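Local atomic coordinates of esterase (Alcaligenes sp., PDB entry 1QLW), a protein that probably hydrolyses carboxylic esters, using an alpha/beta-hydrolase fold. Residues H270-I273 with D274-A278. Sequence-based numbering, arbitrary orientation.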
# COMPACT_ATOMS: atom_id res chain seq x y z
N HIS A 270 10.99 -28.20 -12.74
CA HIS A 270 11.62 -29.48 -12.43
C HIS A 270 13.04 -29.54 -12.98
O HIS A 270 13.93 -30.06 -12.32
CB HIS A 270 10.85 -30.65 -13.03
CG HIS A 270 9.68 -31.08 -12.21
ND1 HIS A 270 9.80 -31.63 -10.95
CD2 HIS A 270 8.36 -31.08 -12.52
CE1 HIS A 270 8.60 -31.98 -10.52
NE2 HIS A 270 7.71 -31.65 -11.45
N ALA A 271 13.26 -29.04 -14.19
CA ALA A 271 14.60 -29.11 -14.78
C ALA A 271 15.57 -28.35 -13.87
O ALA A 271 16.70 -28.77 -13.66
CB ALA A 271 14.60 -28.61 -16.19
N PHE A 272 15.15 -27.18 -13.39
CA PHE A 272 15.94 -26.39 -12.47
C PHE A 272 16.24 -27.14 -11.19
O PHE A 272 17.39 -27.23 -10.78
CB PHE A 272 15.20 -25.07 -12.18
CG PHE A 272 15.70 -24.34 -10.97
CD1 PHE A 272 17.01 -23.92 -10.87
CD2 PHE A 272 14.79 -24.14 -9.94
CE1 PHE A 272 17.41 -23.26 -9.70
CE2 PHE A 272 15.19 -23.47 -8.80
CZ PHE A 272 16.50 -23.07 -8.69
N ILE A 273 15.20 -27.63 -10.53
CA ILE A 273 15.38 -28.31 -9.24
C ILE A 273 16.28 -29.52 -9.40
O ILE A 273 17.17 -29.74 -8.57
CB ILE A 273 14.02 -28.67 -8.66
CG1 ILE A 273 13.23 -27.41 -8.24
CG2 ILE A 273 14.16 -29.64 -7.50
CD1 ILE A 273 13.85 -26.64 -7.08
N ASP A 274 16.06 -30.32 -10.43
CA ASP A 274 16.91 -31.48 -10.64
C ASP A 274 18.35 -31.09 -10.87
O ASP A 274 19.26 -31.73 -10.34
CB ASP A 274 16.37 -32.29 -11.83
CG ASP A 274 15.04 -32.94 -11.54
OD1 ASP A 274 14.60 -33.02 -10.37
OD2 ASP A 274 14.43 -33.39 -12.53
N ALA A 275 18.59 -30.05 -11.67
CA ALA A 275 19.94 -29.55 -11.90
C ALA A 275 20.57 -29.06 -10.60
O ALA A 275 21.76 -29.30 -10.36
CB ALA A 275 19.95 -28.45 -12.94
N LEU A 276 19.79 -28.39 -9.77
CA LEU A 276 20.28 -27.88 -8.50
C LEU A 276 20.72 -29.02 -7.60
O LEU A 276 21.81 -28.99 -7.01
CB LEU A 276 19.18 -27.05 -7.84
CG LEU A 276 19.54 -26.42 -6.50
CD1 LEU A 276 20.68 -25.43 -6.63
CD2 LEU A 276 18.30 -25.73 -5.92
N ASN A 277 19.89 -30.07 -7.49
CA ASN A 277 20.27 -31.22 -6.67
C ASN A 277 21.49 -31.93 -7.24
O ASN A 277 22.38 -32.34 -6.48
CB ASN A 277 19.09 -32.17 -6.52
CG ASN A 277 18.02 -31.58 -5.62
OD1 ASN A 277 18.34 -30.89 -4.65
ND2 ASN A 277 16.77 -31.86 -5.95
N ALA A 278 21.56 -32.05 -8.57
CA ALA A 278 22.70 -32.74 -9.18
C ALA A 278 24.00 -31.99 -8.95
O ALA A 278 25.06 -32.63 -8.88
CB ALA A 278 22.45 -32.94 -10.66
O HOH W 1 12.14 -31.91 -9.57
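His270 and Asp274, one helical turn apart, are joined through a single water. It lies 2.7 Å from His270 ND1, at the ring edge and in the ring plane, and donates a hydrogen bond to Asp274 OD1 over 2.8 Å. The bridge spans a gap too wide for direct pairing, since ND1 of His270 and OD1 of Asp274 are 5.0 Å apart. Asp274 reaches back because its CG is anti to its own carbonyl carbon (chi1 -68°), which directs the carboxylate toward the preceding turn. The negative charge of the carboxylate may slightly favour a protonated imidazole, though the protonation of His270 cannot be told from the structure.

On the side facing the core, Leu276 CD2 approaches the Phe272 ring obliquely, 4.2 Å from its CZ. In a separate pair, the buried Ile273 lies side by side with the partly exposed Asn277, both pointing in the same direction, and Ile273 CG2 packs 3.8 Å from Asn277 ND2. The amide itself is engaged beyond this pair: its OD1 accepts a hydrogen bond from Gly283 N, at the start of the next strand.

Beneath these pairs, i to i+4 backbone bonds set the spacing. Asp274 N donates to His270 O at 2.9 Å with an N-H...O angle of 170°; Ala275, Leu276 and Asn277 repeat the pattern to Ala271, Phe272 and Ile273, as expected of a regular alpha-helix.

The resulting helix is amphipathic: His270, Ala271 and Asp274 are exposed, whereas Phe272, Ile273 and Leu276 are buried. All three buried side chains touch Val248 of strand 248-252, and Phe272 also meets Phe213 of helix 211-218 edge-to-face. Helix 263-278 is the crossover connection of a beta-alpha-beta unit, packed against strand 248-252 and linked by Asn277 to strand 283-287, which pairs parallel with strand 248-252.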